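Local coordinates for protein farnesyl diphosphate synthase (Rhodobacter capsulatus, PDB 3M0G) that probably condenses farnesyl diphosphate with isopentenyl diphosphate, with the help of magnesium, to give geranylgeranyl diphosphate for carotenoid synthesis, at residues R45-I58 with L182-A196. Numbering follows the deposited sequence.
Sequences RAFLAIESAAIHGI and LISFAAQAGAILAGA. Unlike the reference sequence in segment 182-196: Leu193 (reference Ile).
Ala53 and Gly190 bring two helices into direct backbone contact, their CA atoms only 3.4 Å apart, within the all-helical prenyltransferase fold of the FPP/GGPP synthases. The helices of 45-55 and 182-194 run in the same general direction, crossing at -28° with their axes 6.6 Å apart, and small residues, Ala49, Ser52, Ala53, Ala186 and Gly190, line the seam. At Gly190 even a methyl would collide with the Ser52 carbonyl carbon and Ala53 N. Two CA-H...O contacts follow from such closeness, Ala49 CA to Ala186 O and Gly190 CA to Ser52 O.

Ser52 is a knob in the hole formed by Ala186, Ala187, Ala189 and Gly190. Serine suits the place, being small enough for the hole and carrying an oxygen that can accept from a backbone N-H. Its OG lies between the backbone N and the carbonyl carbon (chi1 63°), a position from which it accepts a bent 3.0 Å hydrogen bond from Gly190 N (N-H...O 135°). At the N-terminal end Leu48 CB packs on Ala186 CB and its CD1 reaches Ile183 CG2, while the aliphatic part of Arg45 passes at about a right angle to Leu182, CD to CD2 3.8 Å.

His56 closes the other end. Its ND1 gives a nearly straight 2.9 Å bond to Ser52 O, which lies in the ring plane, and this fixes the ring's rotation as Ala191 CA sits over one face in a CH-pi contact. An alanine here would lose both, and would probably leave Ala191 facing a gap. Tyr270 and Leu201 also meet this histidine. Beyond the Schellman turn at Gly57, the chain brings Ile58 back to the helix of 182-194, its CD1 resting 3.7 Å from Leu193 CB.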
ATOM      1  N   ARG B  45      14.817  -7.284  -8.670  1.00  9.21           N
ATOM      2  CA  ARG B  45      14.605  -5.963  -8.103  1.00  9.11           C
ATOM      3  C   ARG B  45      15.437  -5.766  -6.836  1.00  8.89           C
ATOM      4  O   ARG B  45      16.149  -4.766  -6.695  1.00  7.15           O
ATOM      5  CB  ARG B  45      13.115  -5.744  -7.888  1.00  9.83           C
ATOM      6  CG  ARG B  45      12.382  -5.719  -9.228  1.00  9.90           C
ATOM      7  CD  ARG B  45      10.870  -5.906  -9.078  1.00 10.11           C
ATOM      8  NE  ARG B  45      10.228  -6.056 -10.383  1.00 11.07           N
ATOM      9  CZ  ARG B  45      10.199  -7.195 -11.088  1.00 10.24           C
ATOM     10  NH1 ARG B  45      10.785  -8.296 -10.634  1.00 10.77           N
ATOM     11  NH2 ARG B  45       9.594  -7.227 -12.264  1.00 11.29           N
ATOM     12  N   ALA B  46      15.371  -6.755  -5.947  1.00 10.32           N
ATOM     13  CA  ALA B  46      16.179  -6.778  -4.739  1.00 10.77           C
ATOM     14  C   ALA B  46      17.658  -6.671  -5.120  1.00 11.30           C
ATOM     15  O   ALA B  46      18.440  -6.001  -4.446  1.00 11.11           O
ATOM     16  CB  ALA B  46      15.919  -8.044  -3.978  1.00 11.43           C
ATOM     17  N   PHE B  47      18.022  -7.294  -6.243  1.00 11.11           N
ATOM     18  CA  PHE B  47      19.392  -7.267  -6.715  1.00 10.73           C
ATOM     19  C   PHE B  47      19.779  -5.850  -7.147  1.00  8.08           C
ATOM     20  O   PHE B  47      20.805  -5.341  -6.746  1.00  6.81           O
ATOM     21  CB  PHE B  47      19.583  -8.295  -7.837  1.00 12.06           C
ATOM     22  CG  PHE B  47      20.965  -8.341  -8.397  1.00 26.55           C
ATOM     23  CD1 PHE B  47      21.943  -9.143  -7.813  1.00 12.85           C
ATOM     24  CD2 PHE B  47      21.286  -7.603  -9.530  1.00 13.05           C
ATOM     25  CE1 PHE B  47      23.232  -9.198  -8.343  1.00 26.87           C
ATOM     26  CE2 PHE B  47      22.574  -7.655 -10.073  1.00 26.97           C
ATOM     27  CZ  PHE B  47      23.543  -8.451  -9.479  1.00 13.50           C
ATOM     28  N   LEU B  48      18.923  -5.200  -7.922  1.00  5.88           N
ATOM     29  CA  LEU B  48      19.135  -3.821  -8.376  1.00  4.69           C
ATOM     30  C   LEU B  48      19.230  -2.773  -7.260  1.00  4.18           C
ATOM     31  O   LEU B  48      19.983  -1.787  -7.385  1.00  6.23           O
ATOM     32  CB  LEU B  48      18.018  -3.411  -9.343  1.00  5.30           C
ATOM     33  CG  LEU B  48      18.008  -4.014 -10.753  1.00  7.75           C
ATOM     34  CD1 LEU B  48      16.739  -3.525 -11.445  1.00  4.61           C
ATOM     35  CD2 LEU B  48      19.207  -3.572 -11.534  1.00  5.91           C
ATOM     36  N   ALA B  49      18.501  -3.003  -6.176  1.00  2.13           N
ATOM     37  CA  ALA B  49      18.525  -2.122  -5.021  1.00  2.63           C
ATOM     38  C   ALA B  49      19.866  -2.264  -4.340  1.00  2.80           C
ATOM     39  O   ALA B  49      20.558  -1.272  -4.080  1.00  3.24           O
ATOM     40  CB  ALA B  49      17.399  -2.488  -4.045  1.00  3.13           C
ATOM     41  N   ILE B  50      20.238  -3.510  -4.065  1.00  4.16           N
ATOM     42  CA  ILE B  50      21.507  -3.798  -3.378  1.00  5.15           C
ATOM     43  C   ILE B  50      22.730  -3.394  -4.200  1.00  5.35           C
ATOM     44  O   ILE B  50      23.785  -2.981  -3.645  1.00  4.59           O
ATOM     45  CB  ILE B  50      21.595  -5.299  -2.989  1.00  6.90           C
ATOM     46  CG1 ILE B  50      20.610  -5.596  -1.847  1.00 10.34           C
ATOM     47  CG2 ILE B  50      23.034  -5.672  -2.569  1.00 10.15           C
ATOM     48  CD1 ILE B  50      20.227  -7.081  -1.664  1.00  8.59           C
ATOM     49  N   GLU B  51      22.615  -3.579  -5.514  1.00  5.14           N
ATOM     50  CA  GLU B  51      23.717  -3.306  -6.402  1.00  7.18           C
ATOM     51  C   GLU B  51      23.901  -1.815  -6.602  1.00  7.22           C
ATOM     52  O   GLU B  51      25.015  -1.328  -6.693  1.00  5.68           O
ATOM     53  CB  GLU B  51      23.533  -4.027  -7.730  1.00  8.37           C
ATOM     54  CG  GLU B  51      23.559  -5.553  -7.617  1.00 26.36           C
ATOM     55  CD  GLU B  51      24.726  -6.092  -6.818  1.00 10.26           C
ATOM     56  OE1 GLU B  51      25.886  -6.027  -7.303  1.00 26.89           O
ATOM     57  OE2 GLU B  51      24.485  -6.597  -5.697  1.00 26.81           O
ATOM     58  N   SER B  52      22.795  -1.085  -6.644  1.00  7.82           N
ATOM     59  CA  SER B  52      22.856   0.354  -6.826  1.00  7.55           C
ATOM     60  C   SER B  52      23.276   1.037  -5.534  1.00  7.03           C
ATOM     61  O   SER B  52      23.855   2.118  -5.577  1.00  7.87           O
ATOM     62  CB  SER B  52      21.516   0.899  -7.331  1.00  7.50           C
ATOM     63  OG  SER B  52      20.477   0.682  -6.393  1.00 17.90           O
ATOM     64  N   ALA B  53      23.002   0.399  -4.392  1.00  5.87           N
ATOM     65  CA  ALA B  53      23.493   0.894  -3.103  1.00  5.30           C
ATOM     66  C   ALA B  53      25.001   0.712  -3.035  1.00  5.49           C
ATOM     67  O   ALA B  53      25.729   1.638  -2.657  1.00  5.33           O
ATOM     68  CB  ALA B  53      22.815   0.175  -1.938  1.00  5.42           C
ATOM     69  N   ALA B  54      25.456  -0.467  -3.451  1.00  4.73           N
ATOM     70  CA  ALA B  54      26.887  -0.780  -3.488  1.00  5.46           C
ATOM     71  C   ALA B  54      27.718   0.246  -4.262  1.00  6.03           C
ATOM     72  O   ALA B  54      28.815   0.603  -3.838  1.00  6.87           O
ATOM     73  CB  ALA B  54      27.090  -2.169  -4.075  1.00  6.09           C
ATOM     74  N   ILE B  55      27.222   0.686  -5.413  1.00  6.98           N
ATOM     75  CA  ILE B  55      27.902   1.688  -6.245  1.00  9.24           C
ATOM     76  C   ILE B  55      28.125   2.993  -5.485  1.00 10.67           C
ATOM     77  O   ILE B  55      29.083   3.729  -5.748  1.00 11.03           O
ATOM     78  CB  ILE B  55      27.100   2.022  -7.534  1.00  9.88           C
ATOM     79  CG1 ILE B  55      26.995   0.806  -8.452  1.00 18.55           C
ATOM     80  CG2 ILE B  55      27.757   3.167  -8.297  1.00 18.28           C
ATOM     81  CD1 ILE B  55      25.961   0.989  -9.532  1.00 10.43           C
ATOM     82  N   HIS B  56      27.242   3.256  -4.529  1.00 11.39           N
ATOM     83  CA  HIS B  56      27.341   4.438  -3.677  1.00 12.95           C
ATOM     84  C   HIS B  56      27.995   4.113  -2.337  1.00 14.03           C
ATOM     85  O   HIS B  56      27.868   4.870  -1.359  1.00 15.61           O
ATOM     86  CB  HIS B  56      25.950   5.058  -3.516  1.00 13.57           C
ATOM     87  CG  HIS B  56      25.422   5.657  -4.779  1.00 12.00           C
ATOM     88  ND1 HIS B  56      24.742   4.922  -5.726  1.00 13.91           N
ATOM     89  CD2 HIS B  56      25.510   6.914  -5.274  1.00 13.61           C
ATOM     90  CE1 HIS B  56      24.420   5.703  -6.741  1.00 13.00           C
ATOM     91  NE2 HIS B  56      24.880   6.915  -6.494  1.00 12.73           N
ATOM     92  N   GLY B  57      28.704   2.987  -2.306  1.00 13.12           N
ATOM     93  CA  GLY B  57      29.486   2.560  -1.144  1.00 12.78           C
ATOM     94  C   GLY B  57      28.680   2.113   0.058  1.00 12.35           C
ATOM     95  O   GLY B  57      29.204   2.061   1.174  1.00 12.30           O
ATOM     96  N   ILE B  58      27.403   1.802  -0.167  1.00 12.24           N
ATOM     97  CA  ILE B  58      26.484   1.408   0.901  1.00 12.55           C
ATOM     98  C   ILE B  58      26.399  -0.120   0.987  1.00 12.98           C
ATOM     99  O   ILE B  58      26.260  -0.792  -0.040  1.00 11.94           O
ATOM    100  CB  ILE B  58      25.075   2.053   0.686  1.00 12.87           C
ATOM    101  CG1 ILE B  58      25.151   3.574   0.917  1.00  9.47           C
ATOM    102  CG2 ILE B  58      24.003   1.408   1.592  1.00 10.10           C
ATOM    103  CD1 ILE B  58      23.868   4.323   0.598  1.00 12.96           C
ATOM    104  N   LEU B 182       8.638  -0.099 -11.344  1.00  6.17           N
ATOM    105  CA  LEU B 182       9.162  -0.805 -10.139  1.00  4.64           C
ATOM    106  C   LEU B 182      10.627  -1.103 -10.249  1.00  5.40           C
ATOM    107  O   LEU B 182      11.354  -1.043  -9.238  1.00  4.48           O
ATOM    108  CB  LEU B 182       8.429  -2.133  -9.870  1.00  2.97           C
ATOM    109  CG  LEU B 182       8.434  -2.649  -8.413  1.00  4.38           C
ATOM    110  CD1 LEU B 182       7.949  -1.585  -7.413  1.00  2.00           C
ATOM    111  CD2 LEU B 182       7.684  -3.958  -8.193  1.00  2.00           C
ATOM    112  N   ILE B 183      11.061  -1.457 -11.459  1.00  5.03           N
ATOM    113  CA  ILE B 183      12.506  -1.656 -11.710  1.00  4.85           C
ATOM    114  C   ILE B 183      13.297  -0.362 -11.515  1.00  5.57           C
ATOM    115  O   ILE B 183      14.469  -0.400 -11.058  1.00  5.92           O
ATOM    116  CB  ILE B 183      12.753  -2.268 -13.117  1.00  5.43           C
ATOM    117  CG1 ILE B 183      12.512  -3.785 -13.079  1.00  4.03           C
ATOM    118  CG2 ILE B 183      14.166  -1.923 -13.665  1.00  5.77           C
ATOM    119  CD1 ILE B 183      11.789  -4.344 -14.345  1.00  8.39           C
ATOM    120  N   SER B 184      12.703   0.754 -11.933  1.00  6.22           N
ATOM    121  CA  SER B 184      13.318   2.070 -11.767  1.00  6.31           C
ATOM    122  C   SER B 184      13.407   2.456 -10.291  1.00  6.02           C
ATOM    123  O   SER B 184      14.427   3.018  -9.838  1.00  4.88           O
ATOM    124  CB  SER B 184      12.557   3.149 -12.544  1.00  6.32           C
ATOM    125  OG  SER B 184      13.216   4.411 -12.380  1.00 10.58           O
ATOM    126  N   PHE B 185      12.353   2.147  -9.530  1.00  5.77           N
ATOM    127  CA  PHE B 185      12.482   2.308  -8.092  1.00  5.55           C
ATOM    128  C   PHE B 185      13.696   1.549  -7.574  1.00  5.74           C
ATOM    129  O   PHE B 185      14.514   2.147  -6.893  1.00  6.59           O
ATOM    130  CB  PHE B 185      11.262   1.869  -7.299  1.00  5.32           C
ATOM    131  CG  PHE B 185      11.517   1.829  -5.812  1.00  7.36           C
ATOM    132  CD1 PHE B 185      11.497   3.016  -5.059  1.00  5.59           C
ATOM    133  CD2 PHE B 185      11.818   0.631  -5.168  1.00  4.85           C
ATOM    134  CE1 PHE B 185      11.744   3.006  -3.668  1.00  6.66           C
ATOM    135  CE2 PHE B 185      12.049   0.612  -3.783  1.00  7.35           C
ATOM    136  CZ  PHE B 185      12.011   1.811  -3.033  1.00  5.33           C
ATOM    137  N   ALA B 186      13.804   0.241  -7.868  1.00  5.66           N
ATOM    138  CA  ALA B 186      14.934  -0.578  -7.351  1.00  5.43           C
ATOM    139  C   ALA B 186      16.296  -0.007  -7.711  1.00  6.08           C
ATOM    140  O   ALA B 186      17.233  -0.011  -6.888  1.00  5.57           O
ATOM    141  CB  ALA B 186      14.848  -2.044  -7.844  1.00  4.33           C
ATOM    142  N   ALA B 187      16.412   0.462  -8.952  1.00  6.88           N
ATOM    143  CA  ALA B 187      17.669   0.962  -9.475  1.00  7.23           C
ATOM    144  C   ALA B 187      18.068   2.280  -8.835  1.00  6.91           C
ATOM    145  O   ALA B 187      19.234   2.543  -8.642  1.00  6.95           O
ATOM    146  CB  ALA B 187      17.591   1.103 -10.986  1.00  7.74           C
ATOM    147  N   GLN B 188      17.081   3.091  -8.484  1.00  8.11           N
ATOM    148  CA  GLN B 188      17.341   4.383  -7.883  1.00  8.06           C
ATOM    149  C   GLN B 188      17.544   4.293  -6.382  1.00  8.40           C
ATOM    150  O   GLN B 188      18.014   5.246  -5.776  1.00  8.66           O
ATOM    151  CB  GLN B 188      16.190   5.323  -8.151  1.00  7.84           C
ATOM    152  CG  GLN B 188      16.068   5.782  -9.577  1.00 10.56           C
ATOM    153  CD  GLN B 188      14.898   6.692  -9.737  1.00  9.08           C
ATOM    154  OE1 GLN B 188      14.923   7.815  -9.248  1.00  9.89           O
ATOM    155  NE2 GLN B 188      13.841   6.218 -10.418  1.00  9.95           N
ATOM    156  N   ALA B 189      17.160   3.162  -5.793  1.00  8.02           N
ATOM    157  CA  ALA B 189      17.164   2.996  -4.339  1.00  8.12           C
ATOM    158  C   ALA B 189      18.550   3.223  -3.734  1.00  7.67           C
ATOM    159  O   ALA B 189      18.671   3.801  -2.659  1.00  8.04           O
ATOM    160  CB  ALA B 189      16.616   1.603  -3.960  1.00  9.16           C
ATOM    161  N   GLY B 190      19.594   2.788  -4.434  1.00  6.99           N
ATOM    162  CA  GLY B 190      20.981   3.022  -3.968  1.00  6.98           C
ATOM    163  C   GLY B 190      21.352   4.503  -3.966  1.00  7.65           C
ATOM    164  O   GLY B 190      22.000   4.986  -3.031  1.00  8.98           O
ATOM    165  N   ALA B 191      20.927   5.227  -4.998  1.00  7.61           N
ATOM    166  CA  ALA B 191      21.141   6.674  -5.055  1.00  8.64           C
ATOM    167  C   ALA B 191      20.326   7.428  -3.981  1.00 10.19           C
ATOM    168  O   ALA B 191      20.847   8.359  -3.367  1.00 10.64           O
ATOM    169  CB  ALA B 191      20.863   7.206  -6.441  1.00  8.24           C
ATOM    170  N   ILE B 192      19.066   7.025  -3.756  1.00 11.05           N
ATOM    171  CA  ILE B 192      18.230   7.607  -2.677  1.00 11.49           C
ATOM    172  C   ILE B 192      18.899   7.490  -1.310  1.00 12.34           C
ATOM    173  O   ILE B 192      18.988   8.482  -0.578  1.00 13.34           O
ATOM    174  CB  ILE B 192      16.786   7.006  -2.642  1.00 10.85           C
ATOM    175  CG1 ILE B 192      16.062   7.352  -3.942  1.00  4.73           C
ATOM    176  CG2 ILE B 192      15.977   7.508  -1.401  1.00  3.57           C
ATOM    177  CD1 ILE B 192      14.826   6.495  -4.264  1.00  9.67           C
ATOM    178  N   LEU B 193      19.397   6.295  -0.983  1.00 11.70           N
ATOM    179  CA  LEU B 193      20.001   6.043   0.315  1.00 11.44           C
ATOM    180  C   LEU B 193      21.351   6.752   0.486  1.00 11.47           C
ATOM    181  O   LEU B 193      21.818   6.914   1.608  1.00 11.01           O
ATOM    182  CB  LEU B 193      20.152   4.530   0.588  1.00 12.09           C
ATOM    183  CG  LEU B 193      18.934   3.593   0.555  1.00  5.96           C
ATOM    184  CD1 LEU B 193      19.354   2.150   0.849  1.00 12.56           C
ATOM    185  CD2 LEU B 193      17.798   4.026   1.490  1.00 12.12           C
ATOM    186  N   ALA B 194      21.963   7.172  -0.623  1.00 10.78           N
ATOM    187  CA  ALA B 194      23.241   7.879  -0.576  1.00 10.82           C
ATOM    188  C   ALA B 194      23.056   9.392  -0.701  1.00 10.69           C
ATOM    189  O   ALA B 194      24.017  10.130  -0.612  1.00 10.09           O
ATOM    190  CB  ALA B 194      24.174   7.368  -1.682  1.00 10.45           C
ATOM    191  N   GLY B 195      21.820   9.839  -0.903  1.00 11.32           N
ATOM    192  CA  GLY B 195      21.524  11.251  -1.155  1.00 12.91           C
ATOM    193  C   GLY B 195      22.189  11.813  -2.408  1.00 14.78           C
ATOM    194  O   GLY B 195      22.521  13.006  -2.463  1.00 15.47           O
ATOM    195  N   ALA B 196      22.378  10.959  -3.415  1.00 15.04           N
ATOM    196  CA  ALA B 196      23.144  11.320  -4.604  1.00 15.13           C
ATOM    197  C   ALA B 196      22.274  11.470  -5.846  1.00 15.07           C
ATOM    198  O   ALA B 196      21.057  11.236  -5.797  1.00 15.46           O
ATOM    199  CB  ALA B 196      24.247  10.298  -4.842  1.00 15.97           C
TER